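Local coordinates for protein lipase (Penicillium expansum, PDB 3G7N) that hydrolyses acylglycerol lipids such as triacylglycerols as a secreted alkaline lipase, releasing free fatty acids, at residues 13-18 against 157-162; 87-92 against 167-172; 161-166 against 192-197; 201-206 against 222-227. One frame throughout, in Å; residues are numbered along the deposited sequence.

Contact 1: 13-18 against 157-162. With SO4 (sulfate ion), chain E.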
# COMPACT_ATOMS: atom_id res chain seq x y z
N ARG A 13 3.08 2.81 -12.44
CA ARG A 13 3.44 4.05 -11.75
C ARG A 13 3.56 3.82 -10.24
O ARG A 13 4.51 4.28 -9.62
CB ARG A 13 2.46 5.18 -12.05
CG ARG A 13 2.73 6.43 -11.22
CD ARG A 13 1.79 7.58 -11.60
NE ARG A 13 1.90 8.72 -10.69
CZ ARG A 13 1.19 8.86 -9.58
NH1 ARG A 13 0.34 7.93 -9.19
NH2 ARG A 13 1.36 9.95 -8.84
N ALA A 14 2.60 3.12 -9.67
CA ALA A 14 2.63 2.83 -8.24
C ALA A 14 3.92 2.08 -7.88
O ALA A 14 4.51 2.33 -6.83
CB ALA A 14 1.42 2.03 -7.84
N ALA A 15 4.33 1.15 -8.73
CA ALA A 15 5.55 0.39 -8.48
C ALA A 15 6.79 1.24 -8.59
O ALA A 15 7.72 1.08 -7.80
CB ALA A 15 5.61 -0.81 -9.41
N LYS A 16 6.80 2.18 -9.54
CA LYS A 16 7.90 3.14 -9.62
C LYS A 16 8.02 4.02 -8.37
O LYS A 16 9.10 4.23 -7.85
CB LYS A 16 7.82 4.00 -10.89
CG LYS A 16 8.06 3.19 -12.17
CD LYS A 16 7.54 3.91 -13.43
CE LYS A 16 8.32 5.15 -13.75
NZ LYS A 16 7.82 5.72 -15.04
N LEU A 17 6.89 4.54 -7.89
CA LEU A 17 6.89 5.33 -6.68
C LEU A 17 7.35 4.52 -5.48
O LEU A 17 8.09 5.01 -4.63
CB LEU A 17 5.49 5.89 -6.41
CG LEU A 17 4.97 6.91 -7.44
CD1 LEU A 17 3.54 7.29 -7.12
CD2 LEU A 17 5.84 8.15 -7.50
N SER A 18 6.87 3.28 -5.41
CA SER A 18 7.28 2.40 -4.32
C SER A 18 8.79 2.14 -4.35
O SER A 18 9.44 2.12 -3.32
CB SER A 18 6.54 1.08 -4.40
OG SER A 18 5.14 1.23 -4.20
N ASN A 157 -2.83 2.06 -3.52
CA ASN A 157 -2.25 0.91 -4.22
C ASN A 157 -1.22 0.22 -3.34
O ASN A 157 -0.12 0.75 -3.16
CB ASN A 157 -1.59 1.36 -5.52
CG ASN A 157 -2.60 1.91 -6.52
OD1 ASN A 157 -3.52 1.21 -6.93
ND2 ASN A 157 -2.42 3.17 -6.91
N ALA A 158 -1.63 -0.88 -2.72
CA ALA A 158 -0.72 -1.70 -1.92
C ALA A 158 -0.13 -2.78 -2.81
O ALA A 158 -0.88 -3.57 -3.40
CB ALA A 158 -1.46 -2.34 -0.75
N LEU A 159 1.19 -2.80 -2.94
CA LEU A 159 1.85 -3.77 -3.82
C LEU A 159 2.47 -4.90 -3.01
O LEU A 159 3.17 -4.68 -2.01
CB LEU A 159 2.93 -3.09 -4.65
CG LEU A 159 2.42 -1.87 -5.44
CD1 LEU A 159 3.57 -1.24 -6.22
CD2 LEU A 159 1.27 -2.22 -6.39
N ASN A 160 2.19 -6.13 -3.44
CA ASN A 160 2.87 -7.31 -2.89
C ASN A 160 2.69 -7.41 -1.37
O ASN A 160 3.64 -7.75 -0.65
CB ASN A 160 4.37 -7.36 -3.28
CG ASN A 160 4.60 -7.34 -4.79
OD1 ASN A 160 3.83 -6.74 -5.54
ND2 ASN A 160 5.68 -7.96 -5.24
N ALA A 161 1.48 -7.15 -0.89
CA ALA A 161 1.20 -7.01 0.54
C ALA A 161 0.61 -8.25 1.16
O ALA A 161 -0.25 -8.91 0.58
CB ALA A 161 0.29 -5.84 0.80
N PHE A 162 1.00 -8.51 2.40
CA PHE A 162 0.32 -9.49 3.24
C PHE A 162 -0.92 -8.86 3.90
O PHE A 162 -0.99 -7.64 4.05
CB PHE A 162 1.29 -10.04 4.30
CG PHE A 162 2.01 -8.98 5.09
CD1 PHE A 162 1.47 -8.50 6.27
CD2 PHE A 162 3.23 -8.48 4.67
CE1 PHE A 162 2.16 -7.58 7.05
CE2 PHE A 162 3.91 -7.54 5.43
CZ PHE A 162 3.40 -7.13 6.66
S SO4 E . 10.74 6.84 -16.50
O1 SO4 E . 11.82 6.26 -15.70
O2 SO4 E . 9.67 7.45 -15.69
O3 SO4 E . 11.27 7.82 -17.44
O4 SO4 E . 10.16 5.77 -17.32

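Contact 2: 87-92 against 167-172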
# COMPACT_ATOMS: atom_id res chain seq x y z
N VAL A 87 -9.89 8.35 13.38
CA VAL A 87 -10.47 7.09 12.93
C VAL A 87 -11.36 6.49 14.02
O VAL A 87 -10.96 6.42 15.17
CB VAL A 87 -9.38 6.04 12.58
CG1 VAL A 87 -10.01 4.75 12.08
CG2 VAL A 87 -8.40 6.62 11.55
N THR A 88 -12.57 6.09 13.64
CA THR A 88 -13.46 5.40 14.57
C THR A 88 -13.61 3.93 14.15
O THR A 88 -14.36 3.61 13.24
CB THR A 88 -14.83 6.08 14.66
OG1 THR A 88 -14.66 7.45 15.04
CG2 THR A 88 -15.70 5.39 15.71
N PHE A 89 -12.90 3.05 14.85
CA PHE A 89 -12.92 1.62 14.52
C PHE A 89 -14.10 0.94 15.22
O PHE A 89 -14.20 1.04 16.45
CB PHE A 89 -11.63 0.94 14.99
CG PHE A 89 -10.41 1.30 14.19
CD1 PHE A 89 -10.17 0.71 12.96
CD2 PHE A 89 -9.46 2.15 14.72
CE1 PHE A 89 -8.99 0.98 12.26
CE2 PHE A 89 -8.26 2.41 14.04
CZ PHE A 89 -8.01 1.75 12.85
N PRO A 90 -14.82 0.07 14.50
CA PRO A 90 -15.75 -0.80 15.22
C PRO A 90 -15.04 -1.67 16.24
O PRO A 90 -13.88 -2.06 16.03
CB PRO A 90 -16.36 -1.65 14.12
CG PRO A 90 -16.32 -0.75 12.90
CD PRO A 90 -15.05 0.05 13.05
N SER A 91 -15.77 -2.07 17.28
CA SER A 91 -15.20 -2.76 18.43
C SER A 91 -14.49 -4.07 18.07
O SER A 91 -13.66 -4.55 18.85
CB SER A 91 -16.30 -3.04 19.47
OG SER A 91 -17.24 -3.98 18.97
N ASP A 92 -14.99 -4.75 17.05
CA ASP A 92 -14.47 -6.07 16.71
C ASP A 92 -13.23 -6.05 15.80
O ASP A 92 -12.61 -7.09 15.58
CB ASP A 92 -15.56 -7.00 16.17
CG ASP A 92 -16.28 -6.43 14.96
OD1 ASP A 92 -16.23 -5.20 14.74
OD2 ASP A 92 -16.98 -7.21 14.28
N GLN A 167 -11.49 -10.51 9.97
CA GLN A 167 -12.56 -10.23 9.02
C GLN A 167 -13.23 -8.88 9.28
O GLN A 167 -13.60 -8.18 8.35
CB GLN A 167 -13.61 -11.34 9.02
CG GLN A 167 -14.66 -11.18 7.93
CD GLN A 167 -14.11 -11.43 6.54
OE1 GLN A 167 -13.55 -12.49 6.26
NE2 GLN A 167 -14.19 -10.42 5.68
N ALA A 168 -13.35 -8.51 10.55
CA ALA A 168 -13.97 -7.22 10.87
C ALA A 168 -13.10 -6.07 10.33
O ALA A 168 -13.62 -5.09 9.78
CB ALA A 168 -14.19 -7.08 12.37
N TRP A 169 -11.78 -6.24 10.38
CA TRP A 169 -10.86 -5.27 9.79
C TRP A 169 -11.09 -5.16 8.29
O TRP A 169 -11.28 -4.06 7.75
CB TRP A 169 -9.41 -5.68 10.06
CG TRP A 169 -8.46 -5.16 9.03
CD1 TRP A 169 -7.85 -5.88 8.05
CD2 TRP A 169 -8.11 -3.79 8.80
NE1 TRP A 169 -7.12 -5.05 7.23
CE2 TRP A 169 -7.24 -3.76 7.69
CE3 TRP A 169 -8.43 -2.59 9.45
CZ2 TRP A 169 -6.74 -2.56 7.17
CZ3 TRP A 169 -7.95 -1.41 8.91
CH2 TRP A 169 -7.08 -1.41 7.81
N ALA A 170 -11.14 -6.30 7.60
CA ALA A 170 -11.30 -6.28 6.16
C ALA A 170 -12.62 -5.62 5.77
O ALA A 170 -12.71 -4.86 4.79
CB ALA A 170 -11.18 -7.68 5.58
N ASP A 171 -13.66 -5.90 6.56
CA ASP A 171 -14.98 -5.34 6.30
C ASP A 171 -14.97 -3.83 6.49
O ASP A 171 -15.60 -3.10 5.73
CB ASP A 171 -16.03 -5.97 7.22
CG ASP A 171 -16.29 -7.43 6.91
OD1 ASP A 171 -15.98 -7.87 5.78
OD2 ASP A 171 -16.93 -8.12 7.74
N PHE A 172 -14.25 -3.38 7.51
CA PHE A 172 -14.09 -1.95 7.75
C PHE A 172 -13.32 -1.27 6.61
O PHE A 172 -13.70 -0.20 6.15
CB PHE A 172 -13.42 -1.70 9.09
CG PHE A 172 -13.41 -0.26 9.50
CD1 PHE A 172 -14.61 0.43 9.66
CD2 PHE A 172 -12.22 0.40 9.75
CE1 PHE A 172 -14.61 1.76 10.04
CE2 PHE A 172 -12.22 1.73 10.13
CZ PHE A 172 -13.42 2.37 10.36

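Contact 3: 161-166 against 192-197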
# COMPACT_ATOMS: atom_id res chain seq x y z
N ALA A 161 1.48 -7.15 -0.89
CA ALA A 161 1.20 -7.01 0.54
C ALA A 161 0.61 -8.25 1.16
O ALA A 161 -0.25 -8.91 0.58
CB ALA A 161 0.29 -5.84 0.80
N PHE A 162 1.00 -8.51 2.40
CA PHE A 162 0.32 -9.49 3.24
C PHE A 162 -0.92 -8.86 3.90
O PHE A 162 -0.99 -7.64 4.05
CB PHE A 162 1.29 -10.04 4.30
CG PHE A 162 2.01 -8.98 5.09
CD1 PHE A 162 1.47 -8.50 6.27
CD2 PHE A 162 3.23 -8.48 4.67
CE1 PHE A 162 2.16 -7.58 7.05
CE2 PHE A 162 3.91 -7.54 5.43
CZ PHE A 162 3.40 -7.13 6.66
N PRO A 163 -1.92 -9.69 4.28
CA PRO A 163 -3.10 -9.16 4.96
C PRO A 163 -2.76 -8.86 6.42
O PRO A 163 -1.78 -9.40 6.94
CB PRO A 163 -4.09 -10.33 4.87
CG PRO A 163 -3.17 -11.56 4.97
CD PRO A 163 -1.93 -11.16 4.17
N ILE A 164 -3.50 -7.93 7.04
CA ILE A 164 -3.05 -7.39 8.32
C ILE A 164 -4.04 -7.50 9.47
O ILE A 164 -3.76 -6.98 10.55
CB ILE A 164 -2.56 -5.93 8.22
CG1 ILE A 164 -3.69 -4.96 7.90
CG2 ILE A 164 -1.48 -5.80 7.13
CD1 ILE A 164 -3.32 -3.49 8.15
N GLY A 165 -5.20 -8.08 9.24
CA GLY A 165 -6.19 -8.11 10.33
C GLY A 165 -7.23 -9.17 10.14
O GLY A 165 -7.21 -9.95 9.18
N ASN A 166 -8.25 -9.08 10.99
CA ASN A 166 -9.33 -10.06 11.00
C ASN A 166 -10.44 -9.69 10.04
O ASN A 166 -10.32 -8.72 9.29
CB ASN A 166 -9.86 -10.29 12.41
CG ASN A 166 -10.49 -9.05 13.03
OD1 ASN A 166 -10.58 -7.98 12.42
ND2 ASN A 166 -10.97 -9.19 14.27
N ASN A 192 0.14 -14.46 0.41
CA ASN A 192 -0.45 -15.72 0.92
C ASN A 192 -0.11 -15.95 2.38
O ASN A 192 -0.56 -16.94 2.98
CB ASN A 192 0.04 -16.89 0.06
CG ASN A 192 -0.45 -16.77 -1.36
OD1 ASN A 192 -1.54 -16.24 -1.61
ND2 ASN A 192 0.34 -17.24 -2.31
N MET A 193 0.69 -15.08 2.97
CA MET A 193 0.98 -15.21 4.39
C MET A 193 -0.29 -15.01 5.20
O MET A 193 -1.14 -14.20 4.83
CB MET A 193 2.02 -14.21 4.82
CG MET A 193 3.38 -14.52 4.23
SD MET A 193 4.64 -13.25 4.48
CE MET A 193 4.98 -13.51 6.23
N TYR A 194 -0.43 -15.80 6.26
CA TYR A 194 -1.48 -15.61 7.26
C TYR A 194 -2.84 -16.06 6.73
O TYR A 194 -3.87 -15.71 7.32
CB TYR A 194 -1.52 -14.17 7.82
CG TYR A 194 -0.16 -13.61 8.16
CD1 TYR A 194 0.78 -14.36 8.86
CD2 TYR A 194 0.22 -12.33 7.72
CE1 TYR A 194 2.03 -13.85 9.14
CE2 TYR A 194 1.45 -11.80 8.04
CZ TYR A 194 2.38 -12.60 8.66
OH TYR A 194 3.59 -12.03 9.02
N SER A 195 -2.85 -16.82 5.64
CA SER A 195 -4.08 -17.35 5.06
C SER A 195 -4.54 -18.68 5.66
O SER A 195 -5.63 -19.15 5.36
CB SER A 195 -3.92 -17.51 3.55
OG SER A 195 -2.86 -18.40 3.25
N SER A 196 -3.70 -19.32 6.46
CA SER A 196 -4.13 -20.60 7.06
C SER A 196 -5.36 -20.40 7.94
O SER A 196 -5.51 -19.37 8.58
CB SER A 196 -3.00 -21.25 7.88
OG SER A 196 -2.71 -20.52 9.06
N PRO A 197 -6.23 -21.44 8.04
CA PRO A 197 -7.44 -21.29 8.85
C PRO A 197 -7.17 -20.98 10.33
O PRO A 197 -7.94 -20.29 10.97
CB PRO A 197 -8.13 -22.65 8.69
CG PRO A 197 -7.71 -23.12 7.34
CD PRO A 197 -6.28 -22.64 7.18

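Contact 4: 201-206 against 222-227. With SO4 (sulfate ion), chain D.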
# COMPACT_ATOMS: atom_id res chain seq x y z
N PHE A 201 -6.02 -14.33 8.75
CA PHE A 201 -6.09 -12.90 8.40
C PHE A 201 -6.75 -12.71 7.03
O PHE A 201 -6.63 -13.56 6.15
CB PHE A 201 -4.69 -12.27 8.36
CG PHE A 201 -4.02 -12.13 9.71
CD1 PHE A 201 -4.58 -12.66 10.88
CD2 PHE A 201 -2.79 -11.49 9.79
CE1 PHE A 201 -3.91 -12.53 12.10
CE2 PHE A 201 -2.15 -11.32 11.00
CZ PHE A 201 -2.65 -11.95 12.14
N LYS A 202 -7.32 -11.52 6.83
CA LYS A 202 -8.20 -11.25 5.69
C LYS A 202 -7.75 -10.01 4.95
O LYS A 202 -7.49 -8.96 5.56
CB LYS A 202 -9.65 -11.10 6.16
CG LYS A 202 -10.19 -12.32 6.93
CD LYS A 202 -10.23 -13.56 6.04
CE LYS A 202 -10.88 -14.75 6.76
NZ LYS A 202 -10.85 -15.96 5.89
N HIS A 203 -7.73 -10.15 3.63
CA HIS A 203 -7.52 -9.04 2.71
C HIS A 203 -8.82 -8.26 2.48
O HIS A 203 -9.92 -8.82 2.62
CB HIS A 203 -7.04 -9.55 1.35
CG HIS A 203 -5.62 -9.99 1.34
ND1 HIS A 203 -4.56 -9.11 1.48
CD2 HIS A 203 -5.07 -11.20 1.06
CE1 HIS A 203 -3.43 -9.76 1.29
NE2 HIS A 203 -3.71 -11.02 1.02
N TYR A 204 -8.68 -7.03 1.99
CA TYR A 204 -9.79 -6.34 1.33
C TYR A 204 -9.27 -5.67 0.06
O TYR A 204 -8.07 -5.69 -0.22
CB TYR A 204 -10.46 -5.33 2.28
CG TYR A 204 -9.67 -4.05 2.54
CD1 TYR A 204 -10.08 -2.84 1.99
CD2 TYR A 204 -8.62 -4.02 3.45
CE1 TYR A 204 -9.39 -1.66 2.24
CE2 TYR A 204 -7.94 -2.84 3.73
CZ TYR A 204 -8.36 -1.67 3.14
OH TYR A 204 -7.70 -0.48 3.37
N GLY A 205 -10.18 -5.10 -0.72
CA GLY A 205 -9.82 -4.32 -1.89
C GLY A 205 -10.06 -5.09 -3.17
O GLY A 205 -10.79 -6.10 -3.18
N THR A 206 -9.48 -4.61 -4.25
CA THR A 206 -9.52 -5.30 -5.53
C THR A 206 -8.10 -5.74 -5.87
O THR A 206 -7.18 -4.92 -5.89
CB THR A 206 -10.02 -4.36 -6.65
OG1 THR A 206 -11.34 -3.91 -6.33
CG2 THR A 206 -10.05 -5.07 -7.99
N GLY A 222 -12.75 -11.34 -6.25
CA GLY A 222 -12.74 -11.55 -4.81
C GLY A 222 -11.33 -11.39 -4.24
O GLY A 222 -10.45 -10.80 -4.88
N GLN A 223 -11.13 -11.88 -3.03
CA GLN A 223 -9.86 -11.65 -2.34
C GLN A 223 -8.79 -12.70 -2.65
O GLN A 223 -7.61 -12.47 -2.39
CB GLN A 223 -10.08 -11.54 -0.83
CG GLN A 223 -11.02 -10.41 -0.43
CD GLN A 223 -10.60 -9.08 -1.04
OE1 GLN A 223 -9.42 -8.71 -0.99
NE2 GLN A 223 -11.57 -8.31 -1.51
N ARG A 224 -9.22 -13.92 -2.98
CA ARG A 224 -8.33 -15.07 -3.07
C ARG A 224 -8.59 -15.84 -4.37
O ARG A 224 -8.65 -17.08 -4.38
CB ARG A 224 -8.52 -15.97 -1.84
CG ARG A 224 -8.29 -15.25 -0.52
CD ARG A 224 -6.83 -14.84 -0.33
NE ARG A 224 -6.00 -16.02 -0.10
CZ ARG A 224 -4.69 -16.08 -0.30
NH1 ARG A 224 -4.03 -15.05 -0.80
NH2 ARG A 224 -4.04 -17.20 -0.02
N ASP A 225 -8.67 -15.11 -5.48
CA ASP A 225 -8.80 -15.73 -6.80
C ASP A 225 -7.62 -16.67 -7.05
O ASP A 225 -6.46 -16.27 -6.91
CB ASP A 225 -8.79 -14.62 -7.86
CG ASP A 225 -9.23 -15.10 -9.22
OD1 ASP A 225 -8.90 -16.24 -9.62
OD2 ASP A 225 -9.80 -14.26 -9.97
N LYS A 226 -7.90 -17.93 -7.40
CA LYS A 226 -6.83 -18.91 -7.59
C LYS A 226 -6.05 -18.70 -8.88
O LYS A 226 -4.98 -19.27 -9.07
CB LYS A 226 -7.38 -20.35 -7.50
CG LYS A 226 -7.98 -20.69 -6.14
CD LYS A 226 -7.03 -20.39 -4.98
CE LYS A 226 -7.68 -20.65 -3.61
NZ LYS A 226 -8.52 -19.51 -3.10
N SER A 227 -6.51 -17.76 -9.71
CA SER A 227 -5.71 -17.32 -10.85
C SER A 227 -4.73 -16.22 -10.50
O SER A 227 -3.91 -15.83 -11.32
CB SER A 227 -6.61 -16.86 -11.99
OG SER A 227 -7.35 -17.96 -12.50
S SO4 D . -4.80 -19.68 -14.31
O1 SO4 D . -5.72 -18.74 -14.96
O2 SO4 D . -5.55 -20.54 -13.40
O3 SO4 D . -4.13 -20.50 -15.32
O4 SO4 D . -3.80 -18.94 -13.54

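Contact 1: 13-18 against 157-162
The carboxamide of N157 sits beside the methyl of A14, whose CB lies 4.1 Å from N157 ND2 and 3.9 Å from N157 CB; N157 OD1 accepts a hydrogen bond from N181 on the neighbouring strand. L17 CD1 rests over the centre of one face of the R13 guanidinium, which forms salt bridges with D31 and E127. L159 CD1 reaches the helix backbone, 3.4 Å from A15 CA, and also meets A15 CB at 3.8 Å. This is the packing of helix 8-23 against the central sheet of an α/β-hydrolase, with strand 154-159 lying between strands 125-131 and 179-185; the two short axes cross at -67° and stand 9.2 Å apart. S18 OG, turned beside its own backbone N (chi1 -65°), touches L159 CD1 at 3.6 Å while donating to A14 O. That carbonyl also accepts from S18 N, the two donors coming from opposite faces of its plane. On the outer side of the helix, K16 NZ hydrogen-bonds a sulfate at O2 (2.6 Å), an ion probably from the crystallisation liquor and also held by S258. A leucine in place of K16 would probably deprive the sulfate of its cationic partner from the helix.

Contact 2: 87-92 against 167-172
This is a largely apolar contact near the surface, in which the loop between strands 79-80 and 95-96 of the α/β-hydrolase fold lies over the first turns of helix 167-175. F172 is its centre. With CG anti to the backbone N (chi1 -171°), the ring extends from the helix into the loop, where four consecutive residues, V87 to P90, meet it. P90 CD makes a CH-pi contact over one face, 3.7 Å from the ring centroid of F172 and 24° off the normal. T88 O approaches the far end of the ring, 3.3 Å from F172 CZ. F89 comes from another direction, its CD1 3.6 Å from F172 CE2, and the two ring planes are inclined at 49°. V87 ties this group together: its CG1 covers the centre of one face of the F89 ring and also touches the edge of F172. Deeper in, F89 CE1 and W169 CZ3 meet edge to edge at 4.2 Å. Both F172 and W169 go on to pack against V143 of helix 133-148, so the loop is joined to the body of the domain through them. No hydrogen bond crosses between the segments; just before the helix the N-cap residue N166 bonds D92 O through ND2 and W169 N through OD1. Next to it the D92 carboxylate lies against the methyl of A168, with OD2 3.4 Å from A168 CB.

Contact 3: 161-166 against 192-197
The chain at F162 and P163 is extended and runs past a type II beta turn formed by N192 to S195, with the CA atoms of F162 and M193 5.9 Å apart. Y194 takes the positive phi of the turn (74°), and S195 OG bonds N192 O across it at 2.7 Å. Both segments belong to loops that follow parallel strands of the α/β-hydrolase sheet, 154-159 and 179-185, near the catalytic residues: the F162 side chain is about 5 Å from that of the nucleophile S132. No hydrogen bond joins the segments. The F162 ring, with CG between the backbone N and the carbonyl carbon (chi1 51°), lies alongside Y194 and points the same way, and F162 CD1 meets the edge of the tyrosine ring 3.7 Å from Y194 CE2. The two ring planes are almost perpendicular, at 89°. M193 CB covers the centre of one face of the Y194 ring, while the backbone N of Y194 bonds a diethylene glycol, probably from crystallisation. P163 packs on the turn itself, its CD 3.2 Å from M193 O. P163 O, buried without a hydrogen-bond partner, faces the edge of the tyrosine ring, 3.6 Å from Y194 CD2.

Contact 4: 201-206 against 222-227
With CG anti to its carbonyl carbon (chi1 -59°) and the chain bent at chi2 (-53°), the Q223 side chain folds back on the backbone of residues 203-205. The amide arrives with Q223 NE2 2.9 Å from G205 O, a fairly straight hydrogen bond (155° at the hydrogen) that lies close to the plane of the Q223 amide. Q223 OE1 packs against the chain just before, 3.4 Å from H203 CB and 3.2 Å from Y204 C, and accepts from R182 of strand 179-185. A leucine in place of Q223 would probably leave both G205 O and this arginine without their amide partner. The second meeting is looser: R224 CD lies at the edge of the H203 imidazole, 4.3 Å from H203 CD2. The polar ends of these two side chains turn to other partners, H203 NE2 to P191 O and R224 NH1 to N192. The contact thus joins the loop that follows strand 218-219 to the chain entering strand 206-210, which lies between strands 218-219 and 179-185 in the α/β-hydrolase sheet. One glutamine amide uses both its ends, linking its loop to G205 and to R182 by directional bonds, where the histidine and arginine add mainly packing.

Contacts 1 and 3 are buried, contact 4 is partly so, and contact 2 lies near the surface. Contacts 1 and 3 share A161 and F162, so the chain leaving strand 154-159 passes from helix-on-sheet packing into loop-on-loop packing beside the catalytic residues. Contacts 3 and 4 are the closest pair, their centres about 10 Å apart, and are joined by N192 with R224 and G165 with K202. Contact 2 meets contact 3 through D92 and N166, and contact 4 where A170 and W169 touch Y204. Aliphatic groups dominate contact 1 and aromatic rings contacts 2 and 3; only contact 4 has a hydrogen bond directly between its segments.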